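Local coordinates for protein epsin-2 (Saccharomyces cerevisiae, PDB 6ENR) that binds membranes enriched in phosphatidylinositol 4,5-bisphosphate or 3,5-bisphosphate through its ENTH domain, the part modelled here, and is required for endocytosis and actin localization, at residues 56-59 / 60-64; 63-66 / 67-71; 101-104 / 105-108; 115-118 / 119-122. One frame throughout, in Å; residues are numbered along the deposited sequence.

Interaction 1 (56-59 / 60-64)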
ATOM      1  N   MET A  56      -6.815   0.227   6.631  1.00 17.15           N
ATOM      2  CA  MET A  56      -7.202   0.969   5.401  0.78 15.29           C
ATOM      3  C   MET A  56      -7.396   2.430   5.688  1.00 18.78           C
ATOM      4  O   MET A  56      -7.108   3.267   4.841  1.00 17.40           O
ATOM      5  CB  MET A  56      -8.422   0.306   4.760  0.78 15.64           C
ATOM      6  CG  MET A  56      -8.323  -1.170   4.349  0.78 14.29           C
ATOM      7  SD  MET A  56      -6.713  -1.726   3.614  0.78 16.26           S
ATOM      8  CE  MET A  56      -6.879  -1.090   1.969  0.78 15.58           C
ATOM      9  N   ASP A  57      -7.833   2.784   6.913  1.00 18.24           N
ATOM     10  CA  ASP A  57      -7.940   4.194   7.307  1.00 20.53           C
ATOM     11  C   ASP A  57      -6.579   4.886   7.219  1.00 21.83           C
ATOM     12  O   ASP A  57      -6.449   6.028   6.654  1.00 19.79           O
ATOM     13  CB  ASP A  57      -8.501   4.337   8.696  1.00 22.42           C
ATOM     14  CG  ASP A  57      -8.960   5.760   9.017  1.00 25.63           C
ATOM     15  OD1 ASP A  57      -9.754   6.368   8.264  1.00 30.36           O
ATOM     16  OD2 ASP A  57      -8.561   6.221  10.046  1.00 28.45           O
ATOM     17  N   MET A  58      -5.578   4.246   7.803  1.00 17.63           N
ATOM     18  CA  MET A  58      -4.238   4.782   7.786  1.00 21.06           C
ATOM     19  C   MET A  58      -3.626   4.776   6.417  1.00 19.53           C
ATOM     20  O   MET A  58      -2.899   5.738   6.026  1.00 19.59           O
ATOM     21  CB  MET A  58      -3.306   4.001   8.728  1.00 24.02           C
ATOM     22  CG  MET A  58      -1.874   4.551   8.786  1.00 28.83           C
ATOM     23  SD  MET A  58      -1.761   6.328   9.135  1.00 42.05           S
ATOM     24  CE  MET A  58      -2.531   6.256  10.761  1.00 40.87           C
ATOM     25  N   LEU A  59      -3.840   3.692   5.684  1.00 16.06           N
ATOM     26  CA  LEU A  59      -3.330   3.655   4.317  1.00 16.29           C
ATOM     27  C   LEU A  59      -3.969   4.713   3.412  1.00 16.62           C
ATOM     28  O   LEU A  59      -3.294   5.352   2.588  1.00 18.03           O
ATOM     29  CB  LEU A  59      -3.446   2.280   3.726  1.00 15.77           C
ATOM     30  CG  LEU A  59      -2.686   1.141   4.369  1.00 15.49           C
ATOM     31  CD1 LEU A  59      -3.013  -0.194   3.720  1.00 15.89           C
ATOM     32  CD2 LEU A  59      -1.182   1.427   4.274  1.00 16.17           C
ATOM     33  N   ASP A  60      -5.263   4.944   3.590  1.00 18.57           N
ATOM     34  CA  ASP A  60      -5.925   6.010   2.819  1.00 18.35           C
ATOM     35  C   ASP A  60      -5.269   7.341   3.096  1.00 18.27           C
ATOM     36  O   ASP A  60      -4.987   8.090   2.156  1.00 17.68           O
ATOM     37  CB  ASP A  60      -7.404   6.014   3.226  1.00 21.24           C
ATOM     38  CG  ASP A  60      -8.318   6.810   2.290  1.00 26.13           C
ATOM     39  OD1 ASP A  60      -7.930   7.181   1.168  1.00 26.53           O
ATOM     40  OD2 ASP A  60      -9.474   7.066   2.778  1.00 26.61           O
ATOM     41  N   LYS A  61      -5.040   7.678   4.380  1.00 19.59           N
ATOM     42  CA  LYS A  61      -4.378   8.940   4.756  1.00 19.69           C
ATOM     43  C   LYS A  61      -2.986   9.123   4.172  1.00 19.52           C
ATOM     44  O   LYS A  61      -2.664  10.175   3.575  1.00 19.99           O
ATOM     45  CB  LYS A  61      -4.320   9.117   6.296  1.00 23.71           C
ATOM     46  CG  LYS A  61      -5.685   9.212   6.962  1.00 30.94           C
ATOM     47  CD  LYS A  61      -5.578   8.975   8.484  1.00 33.16           C
ATOM     48  CE  LYS A  61      -6.700   9.613   9.264  1.00 40.17           C
ATOM     49  NZ  LYS A  61      -8.055   9.183   8.834  1.00 40.09           N
ATOM     50  N   ARG A  62      -2.195   8.070   4.254  1.00 17.30           N
ATOM     51  CA  ARG A  62      -0.866   8.073   3.781  1.00 18.00           C
ATOM     52  C   ARG A  62      -0.711   8.020   2.296  1.00 18.20           C
ATOM     53  O   ARG A  62       0.213   8.660   1.757  1.00 18.31           O
ATOM     54  CB  ARG A  62      -0.060   6.988   4.546  1.00 18.71           C
ATOM     55  CG  ARG A  62       0.236   7.563   5.891  1.00 20.48           C
ATOM     56  CD  ARG A  62       1.107   6.882   6.881  1.00 23.30           C
ATOM     57  NE  ARG A  62       1.142   7.684   8.111  1.00 24.29           N
ATOM     58  CZ  ARG A  62       1.841   7.386   9.196  1.00 25.95           C
ATOM     59  NH1 ARG A  62       2.607   6.294   9.250  1.00 25.30           N
ATOM     60  NH2 ARG A  62       1.778   8.191  10.248  1.00 25.24           N
ATOM     61  N   LEU A  63      -1.619   7.339   1.605  1.00 18.56           N
ATOM     62  CA  LEU A  63      -1.578   7.375   0.126  1.00 18.41           C
ATOM     63  C   LEU A  63      -1.908   8.742  -0.439  1.00 20.73           C
ATOM     64  O   LEU A  63      -1.597   9.023  -1.579  1.00 21.47           O
ATOM     65  CB  LEU A  63      -2.519   6.358  -0.461  1.00 19.12           C
ATOM     66  CG  LEU A  63      -2.072   4.906  -0.281  1.00 19.99           C
ATOM     67  CD1 LEU A  63      -3.226   3.974  -0.553  1.00 21.57           C
ATOM     68  CD2 LEU A  63      -0.952   4.500  -1.208  1.00 21.95           C
ATOM     69  N   ASN A  64      -2.635   9.541   0.333  1.00 22.27           N
ATOM     70  CA  ASN A  64      -3.018  10.863  -0.073  1.00 22.96           C
ATOM     71  C   ASN A  64      -1.971  11.917   0.255  1.00 25.65           C
ATOM     72  O   ASN A  64      -2.206  13.126  -0.010  1.00 28.14           O
ATOM     73  CB  ASN A  64      -4.400  11.223   0.513  1.00 24.65           C
ATOM     74  CG  ASN A  64      -5.543  10.625  -0.283  1.00 26.77           C
ATOM     75  OD1 ASN A  64      -5.842  11.134  -1.362  1.00 26.83           O
ATOM     76  ND2 ASN A  64      -6.096   9.473   0.156  1.00 30.81           N
TER
HETATM   77  O   HOH W   1      -8.487   8.590   6.043  1.00 52.71           O
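D57 and K61, one helical turn apart, form a salt bridge: K61 NZ lies 3.2 Å from D57 OD2 and only slightly farther from OD1, so the ammonium sits before both carboxylate oxygens, although each hydrogen bond taken singly is weak. The two side chains come together obliquely. K61 runs nearly extended as far as CE and then bends (chi4 56°), which swings NZ back over the preceding turn; on the way its CG passes 3.3 Å from D57 O. A water accepts a hydrogen bond from K61 NZ at 2.9 Å and donates a weak one to D57 O, tying the same turn together a second time.

Sulfur against guanidinium is the other side-chain contact. M58 SD stands above one face of the R62 guanidinium, displaced toward its rim and 3.4 Å from R62 NE. M58 leaves the backbone with CG anti to N (chi1 -178°) and curls at the next two torsions, while R62 is extended from CG to NE. The tip of R62 is held elsewhere, NH1 bonding to T27 OG1.

Backbone bonds link each residue to the one four places on. L63 N to L59 O is among the shorter, at 2.8 Å and 158°. At the end of the helix N64 folds back, its ND2 donating to D60 O at 2.7 Å with that oxygen close to the amide plane. Meanwhile L59 and L63 turn inward onto V79 and L80 of helix 70-86. This is the last part of an amphipathic alpha-helix, 49-63, in the all-helical ENTH fold.

Interaction 2 (63-66 / 67-71)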
ATOM      1  N   LEU A  63      -1.619   7.339   1.605  1.00 18.56           N
ATOM      2  CA  LEU A  63      -1.578   7.375   0.126  1.00 18.41           C
ATOM      3  C   LEU A  63      -1.908   8.742  -0.439  1.00 20.73           C
ATOM      4  O   LEU A  63      -1.597   9.023  -1.579  1.00 21.47           O
ATOM      5  CB  LEU A  63      -2.519   6.358  -0.461  1.00 19.12           C
ATOM      6  CG  LEU A  63      -2.072   4.906  -0.281  1.00 19.99           C
ATOM      7  CD1 LEU A  63      -3.226   3.974  -0.553  1.00 21.57           C
ATOM      8  CD2 LEU A  63      -0.952   4.500  -1.208  1.00 21.95           C
ATOM      9  N   ASN A  64      -2.635   9.541   0.333  1.00 22.27           N
ATOM     10  CA  ASN A  64      -3.018  10.863  -0.073  1.00 22.96           C
ATOM     11  C   ASN A  64      -1.971  11.917   0.255  1.00 25.65           C
ATOM     12  O   ASN A  64      -2.206  13.126  -0.010  1.00 28.14           O
ATOM     13  CB  ASN A  64      -4.400  11.223   0.513  1.00 24.65           C
ATOM     14  CG  ASN A  64      -5.543  10.625  -0.283  1.00 26.77           C
ATOM     15  OD1 ASN A  64      -5.842  11.134  -1.362  1.00 26.83           O
ATOM     16  ND2 ASN A  64      -6.096   9.473   0.156  1.00 30.81           N
ATOM     17  N   ASP A  65      -0.797  11.516   0.786  1.00 23.09           N
ATOM     18  CA  ASP A  65       0.211  12.505   1.118  1.00 24.89           C
ATOM     19  C   ASP A  65       1.047  12.932  -0.112  1.00 24.14           C
ATOM     20  O   ASP A  65       0.938  12.386  -1.193  1.00 23.70           O
ATOM     21  CB  ASP A  65       1.124  12.013   2.225  1.00 28.01           C
ATOM     22  CG  ASP A  65       1.196  12.966   3.351  1.00 33.01           C
ATOM     23  OD1 ASP A  65       1.567  14.166   3.119  1.00 28.60           O
ATOM     24  OD2 ASP A  65       0.886  12.506   4.446  1.00 36.02           O
ATOM     25  N   LYS A  66       1.791  14.006   0.040  1.00 24.30           N
ATOM     26  CA  LYS A  66       2.528  14.582  -1.104  1.00 30.81           C
ATOM     27  C   LYS A  66       3.864  15.147  -0.703  1.00 27.33           C
ATOM     28  O   LYS A  66       4.211  15.143   0.503  1.00 30.51           O
ATOM     29  CB  LYS A  66       1.684  15.659  -1.814  1.00 35.21           C
ATOM     30  CG  LYS A  66       0.510  16.213  -1.014  1.00 38.23           C
ATOM     31  CD  LYS A  66      -0.426  16.983  -1.929  1.00 49.60           C
ATOM     32  CE  LYS A  66      -1.422  16.090  -2.656  1.00 56.59           C
ATOM     33  NZ  LYS A  66      -2.403  16.950  -3.392  1.00 63.43           N
ATOM     34  N   GLY A  67       4.606  15.604  -1.718  1.00 30.08           N
ATOM     35  CA  GLY A  67       5.864  16.367  -1.521  1.00 30.01           C
ATOM     36  C   GLY A  67       6.841  15.750  -0.521  1.00 28.88           C
ATOM     37  O   GLY A  67       7.235  14.596  -0.710  1.00 28.35           O
ATOM     38  N   LYS A  68       7.237  16.481   0.533  1.00 27.50           N
ATOM     39  CA  LYS A  68       8.284  16.015   1.476  0.57 26.71           C
ATOM     40  C   LYS A  68       7.919  14.672   2.156  1.00 26.82           C
ATOM     41  O   LYS A  68       8.811  13.953   2.640  1.00 26.57           O
ATOM     42  CB  LYS A  68       8.520  17.025   2.614  0.57 28.05           C
ATOM     43  CG  LYS A  68       9.246  18.302   2.258  0.57 30.83           C
ATOM     44  CD  LYS A  68       9.205  19.272   3.439  0.57 32.66           C
ATOM     45  CE  LYS A  68       9.830  20.639   3.106  0.57 33.08           C
ATOM     46  NZ  LYS A  68      11.191  20.607   2.491  0.57 32.25           N
ATOM     47  N   TYR A  69       6.609  14.366   2.207  1.00 25.73           N
ATOM     48  CA  TYR A  69       6.081  13.147   2.832  1.00 24.61           C
ATOM     49  C   TYR A  69       5.860  11.972   1.881  1.00 20.51           C
ATOM     50  O   TYR A  69       5.099  11.036   2.194  1.00 21.59           O
ATOM     51  CB  TYR A  69       4.841  13.524   3.678  1.00 26.57           C
ATOM     52  CG  TYR A  69       5.244  14.524   4.763  1.00 32.25           C
ATOM     53  CD1 TYR A  69       5.720  14.110   5.986  1.00 38.81           C
ATOM     54  CD2 TYR A  69       5.199  15.886   4.520  1.00 36.83           C
ATOM     55  CE1 TYR A  69       6.115  15.040   6.967  1.00 41.97           C
ATOM     56  CE2 TYR A  69       5.605  16.811   5.464  1.00 39.69           C
ATOM     57  CZ  TYR A  69       6.059  16.385   6.690  1.00 40.56           C
ATOM     58  OH  TYR A  69       6.437  17.334   7.630  1.00 49.92           O
ATOM     59  N   TRP A  70       6.530  12.014   0.739  1.00 20.58           N
ATOM     60  CA  TRP A  70       6.584  10.898  -0.218  1.00 21.01           C
ATOM     61  C   TRP A  70       6.861   9.507   0.344  1.00 22.14           C
ATOM     62  O   TRP A  70       6.356   8.524  -0.187  1.00 20.40           O
ATOM     63  CB  TRP A  70       7.579  11.157  -1.330  1.00 20.46           C
ATOM     64  CG  TRP A  70       9.022  11.184  -0.948  1.00 21.04           C
ATOM     65  CD1 TRP A  70       9.777  12.257  -0.556  1.00 19.80           C
ATOM     66  CD2 TRP A  70       9.865  10.075  -0.973  1.00 19.49           C
ATOM     67  NE1 TRP A  70      11.061  11.844  -0.293  1.00 22.62           N
ATOM     68  CE2 TRP A  70      11.148  10.513  -0.540  1.00 22.09           C
ATOM     69  CE3 TRP A  70       9.660   8.720  -1.282  1.00 19.05           C
ATOM     70  CZ2 TRP A  70      12.237   9.653  -0.428  1.00 23.18           C
ATOM     71  CZ3 TRP A  70      10.751   7.866  -1.165  1.00 24.38           C
ATOM     72  CH2 TRP A  70      12.032   8.352  -0.756  1.00 22.46           C
ATOM     73  N   ARG A  71       7.686   9.416   1.403  1.00 19.27           N
ATOM     74  CA  ARG A  71       7.919   8.065   1.958  1.00 18.68           C
ATOM     75  C   ARG A  71       6.616   7.438   2.513  1.00 17.93           C
ATOM     76  O   ARG A  71       6.493   6.192   2.463  1.00 20.61           O
ATOM     77  CB  ARG A  71       8.980   8.102   3.046  1.00 19.28           C
ATOM     78  CG  ARG A  71      10.387   8.412   2.544  1.00 22.26           C
ATOM     79  CD  ARG A  71      11.369   8.544   3.679  1.00 20.73           C
ATOM     80  NE  ARG A  71      12.675   8.989   3.251  1.00 24.69           N
ATOM     81  CZ  ARG A  71      13.047  10.237   2.998  1.00 26.65           C
ATOM     82  NH1 ARG A  71      12.208  11.281   3.054  1.00 27.54           N
ATOM     83  NH2 ARG A  71      14.300  10.449   2.605  1.00 26.17           N
TER
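K66 O accepts a hydrogen bond from Y69 N at 3.0 Å and 144°, closing a type II' beta turn with G67 and K68 at its corners, in which G67 takes a positive phi (48°), a backbone conformation that favours glycine. The turn belongs to the short link between helices 49-63 and 70-86 of the ENTH fold, and the next bond, W70 N to G67 O at 3.0 Å, carries the chain into the second helix.

D65 and Y69 provide the side-chain contact across the turn. OD1 of D65 meets the CB of Y69 at 3.4 Å and stands obliquely to the ring, with the carboxylate and ring planes 33° apart. With CG anti to the carbonyl carbon, Y69 offers CB to the aspartate and carries the far end of the ring away. The same OD1 also takes a bond from K66 N at 3.1 Å through its anti lone pair, while OD2 has a weak bond to H72 ND1; both carboxylate oxygens are thus engaged, and this should limit rotation of the group.

Beyond the turn the R71 guanidinium lies over the W70 indole, with W70 CZ2 3.5 Å above the guanidinium plane and over its centre, and H110 meets the W70 ring at a shallow angle. Lower on the same arginine, R71 CG rides 3.5 Å above the indole plane, offset toward the rim.

Interaction 3 (101-104 / 105-108)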
ATOM      1  N   VAL A 101      -7.262   7.196  -6.269  1.00 24.63           N
ATOM      2  CA  VAL A 101      -6.095   7.493  -5.435  1.00 30.32           C
ATOM      3  C   VAL A 101      -4.895   6.745  -6.035  1.00 27.51           C
ATOM      4  O   VAL A 101      -3.835   7.318  -6.255  1.00 27.57           O
ATOM      5  CB  VAL A 101      -6.293   6.954  -3.999  1.00 34.20           C
ATOM      6  CG1 VAL A 101      -4.984   6.990  -3.211  1.00 39.40           C
ATOM      7  CG2 VAL A 101      -7.357   7.739  -3.242  1.00 38.21           C
ATOM      8  N   ILE A 102      -5.073   5.479  -6.331  1.00 22.53           N
ATOM      9  CA  ILE A 102      -3.966   4.706  -6.865  1.00 21.39           C
ATOM     10  C   ILE A 102      -3.547   5.183  -8.243  1.00 21.57           C
ATOM     11  O   ILE A 102      -2.372   5.353  -8.532  1.00 20.02           O
ATOM     12  CB  ILE A 102      -4.240   3.190  -6.860  1.00 21.08           C
ATOM     13  CG1 ILE A 102      -4.652   2.708  -5.452  1.00 21.99           C
ATOM     14  CG2 ILE A 102      -2.972   2.434  -7.229  1.00 22.04           C
ATOM     15  CD1 ILE A 102      -5.382   1.393  -5.496  1.00 20.79           C
ATOM     16  N   LYS A 103      -4.499   5.429  -9.103  1.00 21.36           N
ATOM     17  CA  LYS A 103      -4.149   5.896 -10.414  1.00 21.99           C
ATOM     18  C   LYS A 103      -3.455   7.278 -10.415  1.00 19.17           C
ATOM     19  O   LYS A 103      -2.555   7.460 -11.139  1.00 20.04           O
ATOM     20  CB  LYS A 103      -5.376   5.890 -11.323  1.00 25.44           C
ATOM     21  CG  LYS A 103      -5.793   4.479 -11.677  1.00 23.64           C
ATOM     22  CD  LYS A 103      -7.075   4.557 -12.466  1.00 28.31           C
ATOM     23  CE  LYS A 103      -7.626   3.201 -12.931  1.00 28.19           C
ATOM     24  NZ  LYS A 103      -9.043   3.399 -13.429  1.00 31.64           N
ATOM     25  N   THR A 104      -3.839   8.207  -9.587  1.00 22.18           N
ATOM     26  CA  THR A 104      -3.108   9.501  -9.510  1.00 23.55           C
ATOM     27  C   THR A 104      -1.603   9.251  -9.182  1.00 21.56           C
ATOM     28  O   THR A 104      -0.711   9.993  -9.586  1.00 21.38           O
ATOM     29  CB  THR A 104      -3.759  10.489  -8.498  1.00 25.50           C
ATOM     30  OG1 THR A 104      -3.654   9.980  -7.182  1.00 32.85           O
ATOM     31  CG2 THR A 104      -5.185  10.830  -8.752  1.00 26.71           C
ATOM     32  N   LEU A 105      -1.325   8.207  -8.400  1.00 19.97           N
ATOM     33  CA  LEU A 105       0.054   7.892  -8.048  1.00 20.24           C
ATOM     34  C   LEU A 105       0.974   7.414  -9.177  1.00 18.96           C
ATOM     35  O   LEU A 105       2.191   7.510  -9.076  1.00 18.62           O
ATOM     36  CB  LEU A 105       0.068   6.935  -6.873  1.00 20.59           C
ATOM     37  CG  LEU A 105      -0.561   7.497  -5.565  1.00 21.88           C
ATOM     38  CD1 LEU A 105      -0.556   6.366  -4.538  1.00 24.76           C
ATOM     39  CD2 LEU A 105       0.174   8.673  -5.015  1.00 22.85           C
ATOM     40  N   ARG A 106       0.421   6.938 -10.265  1.00 18.57           N
ATOM     41  CA  ARG A 106       1.252   6.645 -11.444  1.00 19.44           C
ATOM     42  C   ARG A 106       1.976   7.898 -11.975  1.00 21.01           C
ATOM     43  O   ARG A 106       2.926   7.764 -12.727  1.00 21.68           O
ATOM     44  CB  ARG A 106       0.391   6.057 -12.543  1.00 21.11           C
ATOM     45  CG  ARG A 106      -0.288   4.757 -12.151  1.00 21.41           C
ATOM     46  CD  ARG A 106      -1.038   4.073 -13.274  1.00 22.85           C
ATOM     47  NE  ARG A 106      -2.186   4.880 -13.716  1.00 23.97           N
ATOM     48  CZ  ARG A 106      -3.065   4.524 -14.651  1.00 24.91           C
ATOM     49  NH1 ARG A 106      -2.926   3.355 -15.240  1.00 22.91           N
ATOM     50  NH2 ARG A 106      -4.091   5.356 -14.994  1.00 24.86           N
ATOM     51  N   GLU A 107       1.534   9.101 -11.618  1.00 20.81           N
ATOM     52  CA  GLU A 107       2.224  10.348 -12.061  1.00 22.71           C
ATOM     53  C   GLU A 107       2.729  11.171 -10.885  1.00 21.86           C
ATOM     54  O   GLU A 107       3.094  12.343 -11.091  1.00 27.80           O
ATOM     55  CB  GLU A 107       1.271  11.218 -12.929  1.00 29.10           C
ATOM     56  CG  GLU A 107       0.615  10.622 -14.222  1.00 34.40           C
ATOM     57  CD  GLU A 107      -0.483  11.611 -14.915  1.00 45.93           C
ATOM     58  OE1 GLU A 107      -0.909  12.653 -14.276  1.00 42.70           O
ATOM     59  OE2 GLU A 107      -0.941  11.381 -16.120  1.00 36.02           O
ATOM     60  N   PHE A 108       2.873  10.558  -9.690  1.00 18.07           N
ATOM     61  CA  PHE A 108       3.376  11.250  -8.504  1.00 17.98           C
ATOM     62  C   PHE A 108       4.794  11.732  -8.757  1.00 16.67           C
ATOM     63  O   PHE A 108       5.708  10.904  -9.140  1.00 17.88           O
ATOM     64  CB  PHE A 108       3.389  10.274  -7.297  1.00 17.90           C
ATOM     65  CG  PHE A 108       3.824  10.892  -5.998  1.00 17.28           C
ATOM     66  CD1 PHE A 108       2.882  11.397  -5.125  1.00 18.61           C
ATOM     67  CD2 PHE A 108       5.199  10.944  -5.635  1.00 17.72           C
ATOM     68  CE1 PHE A 108       3.267  11.875  -3.919  1.00 16.83           C
ATOM     69  CE2 PHE A 108       5.598  11.541  -4.470  1.00 17.90           C
ATOM     70  CZ  PHE A 108       4.632  12.031  -3.621  1.00 16.46           C
TER
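K103 and R106 run side by side, pointing the same way, and the aliphatic part of the lysine lies over one face of the guanidinium. K103 CG is 3.8 Å from R106 NH2, displaced toward the rim of the flat group. The lysine is extended beyond CG, whereas R106 bends at chi3 (-66°), and this kink turns its guanidinium plane to the lysine methylenes. The two cationic ends remain apart, K103 NZ to R106 NH2 being 5.5 Å, and K103 has a cation-pi contact with F99.

T104 turns its hydroxyl back along the helix. OG1 lies between the backbone N and the carbonyl carbon (chi1 66°), from where it donates to V101 O at 2.8 Å. That carbonyl is shared: L105 N also approaches it, but only weakly at 3.4 Å, and has a second weak bond to I102 O.

Here helix 99-105 of the ENTH fold comes to its end. Its closing bonds are of the i to i+3 kind, as in a 3-10 turn: R106 N to K103 O at 3.1 Å and E107 N to T104 O at 3.2 Å. In both, the donor lies above the carbonyl plane and is not aligned with a lone pair. A type I beta turn from L105 to F108 follows, with F108 N bonding to L105 O.

L105, buried like V101 and I102, passes CG 3.4 Å from V101 O, and its methyl end reaches V73 and L77 of helix 70-86. F108 leads its ring away from residues 101-104, while its carbonyl oxygen receives R123 NH1.

Interaction 4 (115-118 / 119-122)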
ATOM      1  N   GLY A 115      17.546  18.157  -6.619  1.00 25.12           N
ATOM      2  CA  GLY A 115      17.129  17.944  -7.998  1.00 25.59           C
ATOM      3  C   GLY A 115      17.080  16.487  -8.401  1.00 23.99           C
ATOM      4  O   GLY A 115      17.232  16.185  -9.586  1.00 32.70           O
ATOM      5  N   PHE A 116      16.800  15.642  -7.406  1.00 23.53           N
ATOM      6  CA  PHE A 116      16.715  14.170  -7.404  1.00 29.57           C
ATOM      7  C   PHE A 116      15.190  13.809  -7.291  1.00 30.92           C
ATOM      8  O   PHE A 116      14.498  14.227  -6.357  1.00 33.38           O
ATOM      9  CB  PHE A 116      17.533  13.783  -6.147  1.00 36.41           C
ATOM     10  CG  PHE A 116      17.824  12.324  -5.936  1.00 44.65           C
ATOM     11  CD1 PHE A 116      18.940  11.718  -6.531  1.00 52.30           C
ATOM     12  CD2 PHE A 116      17.086  11.582  -5.036  1.00 43.12           C
ATOM     13  CE1 PHE A 116      19.237  10.367  -6.284  1.00 49.15           C
ATOM     14  CE2 PHE A 116      17.373  10.246  -4.796  1.00 49.52           C
ATOM     15  CZ  PHE A 116      18.453   9.635  -5.418  1.00 45.22           C
ATOM     16  N   ASP A 117      14.664  13.059  -8.258  1.00 26.22           N
ATOM     17  CA  ASP A 117      13.302  12.553  -8.298  1.00 28.76           C
ATOM     18  C   ASP A 117      13.149  11.392  -7.319  1.00 28.30           C
ATOM     19  O   ASP A 117      13.734  10.319  -7.485  1.00 29.25           O
ATOM     20  CB  ASP A 117      13.024  11.976  -9.716  1.00 32.45           C
ATOM     21  CG  ASP A 117      11.556  11.669  -9.984  1.00 36.71           C
ATOM     22  OD1 ASP A 117      10.619  11.976  -9.168  1.00 33.77           O
ATOM     23  OD2 ASP A 117      11.371  11.164 -11.133  1.00 38.70           O
ATOM     24  N   GLU A 118      12.330  11.589  -6.327  1.00 23.46           N
ATOM     25  CA  GLU A 118      12.041  10.526  -5.345  1.00 24.11           C
ATOM     26  C   GLU A 118      10.769   9.793  -5.714  1.00 24.93           C
ATOM     27  O   GLU A 118      10.452   8.741  -5.151  1.00 21.02           O
ATOM     28  CB  GLU A 118      11.837  11.154  -3.951  1.00 24.33           C
ATOM     29  CG  GLU A 118      12.870  12.214  -3.555  1.00 27.69           C
ATOM     30  CD  GLU A 118      14.052  11.625  -2.896  1.00 35.19           C
ATOM     31  OE1 GLU A 118      14.467  10.577  -3.392  1.00 38.60           O
ATOM     32  OE2 GLU A 118      14.550  12.253  -1.913  1.00 45.29           O
ATOM     33  N   GLY A 119      10.028  10.353  -6.665  1.00 22.58           N
ATOM     34  CA  GLY A 119       8.782   9.809  -7.072  1.00 23.70           C
ATOM     35  C   GLY A 119       8.910   8.623  -7.969  1.00 23.13           C
ATOM     36  O   GLY A 119       7.938   7.940  -8.184  1.00 24.46           O
ATOM     37  N   GLN A 120      10.113   8.318  -8.430  1.00 25.14           N
ATOM     38  CA  GLN A 120      10.251   7.425  -9.552  1.00 30.42           C
ATOM     39  C   GLN A 120       9.718   6.053  -9.153  1.00 28.77           C
ATOM     40  O   GLN A 120       8.913   5.467  -9.872  1.00 28.35           O
ATOM     41  CB  GLN A 120      11.715   7.349 -10.004  1.00 38.06           C
ATOM     42  CG  GLN A 120      11.983   6.758 -11.386  1.00 48.34           C
ATOM     43  CD  GLN A 120      13.446   6.296 -11.589  1.00 61.86           C
ATOM     44  OE1 GLN A 120      14.395   7.113 -11.615  1.00 71.74           O
ATOM     45  NE2 GLN A 120      13.631   4.973 -11.751  1.00 56.34           N
ATOM     46  N   ILE A 121      10.122   5.576  -7.995  1.00 25.46           N
ATOM     47  CA  ILE A 121       9.722   4.249  -7.558  1.00 25.42           C
ATOM     48  C   ILE A 121       8.229   4.130  -7.223  1.00 21.48           C
ATOM     49  O   ILE A 121       7.648   3.105  -7.449  1.00 23.75           O
ATOM     50  CB  ILE A 121      10.599   3.704  -6.391  1.00 30.79           C
ATOM     51  CG1 ILE A 121      10.182   2.274  -6.033  1.00 30.42           C
ATOM     52  CG2 ILE A 121      10.575   4.562  -5.133  1.00 34.51           C
ATOM     53  CD1 ILE A 121      10.309   1.323  -7.199  1.00 34.28           C
ATOM     54  N   ILE A 122       7.630   5.159  -6.662  1.00 17.21           N
ATOM     55  CA  ILE A 122       6.195   5.192  -6.494  1.00 19.67           C
ATOM     56  C   ILE A 122       5.412   4.991  -7.826  1.00 17.67           C
ATOM     57  O   ILE A 122       4.405   4.285  -7.907  1.00 17.26           O
ATOM     58  CB  ILE A 122       5.771   6.510  -5.869  1.00 17.90           C
ATOM     59  CG1 ILE A 122       6.147   6.530  -4.376  1.00 20.63           C
ATOM     60  CG2 ILE A 122       4.290   6.689  -5.955  1.00 19.55           C
ATOM     61  CD1 ILE A 122       6.193   7.891  -3.800  1.00 19.35           C
TER
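D117 OD1 accepts a hydrogen bond from G119 N at 3.0 Å and 138°. The amide comes from above the carboxylate plane, 54° out of it. OD2 of the same residue is taken by a salt bridge to R123 NH2, one turn into helix 120-134, so the carboxylate is held at both oxygens and its negative charge probably suits the start of the helix. With CG anti to the backbone N (chi1 -168°), D117 directs the carboxylate forward over the next two peptides.

Q120 meets D117 through its CB, which lies 4.0 Å from D117 OD2. The two side chains cross at about a right angle, carboxylate and amide planes well turned from each other. The touch is one of van der Waals type between a methylene and an oxygen; the amide end of Q120 plays no part in it. A little farther on, I121 brings CG2 to 4.2 Å from E118 O, a loose contact.

G119 is buried at the bend, and its CA lies 3.5 Å from D117 OD1, close against the carboxylate. E118 sends its chain the other way: bent at its second torsion, it carries CD to the edge of the F116 ring, in the ring plane. The backbone of E118 is hydrogen-bonded to that of H110. I122 is buried against V73, A74 and L77 of helix 70-86. This is an Asx turn with a capping bond, the kind of arrangement found at helix N-termini, here at the entry to helix 120-134 of the ENTH domain.

Overall arrangement
Interactions 1 and 2 share L63 and N64, the first ending helix 49-63 and the second carrying the chain into helix 70-86; their centres are 11 Å apart. Interaction 3 packs against interaction 1 through L63 CD2 and L105 CD1, 3.8 Å apart, and against interaction 2 where F108 CE2 comes 3.7 Å from W70 CB. W70 CE2 comes 3.5 Å from E118 CB of interaction 4, while I122 CD1 meets F108 CD2 at 3.7 Å. W70, F108 and I122 thus connect the last three contacts. Interactions 1 and 4 do not touch: their centres lie about 20 Å apart and their nearest atoms about 7 Å.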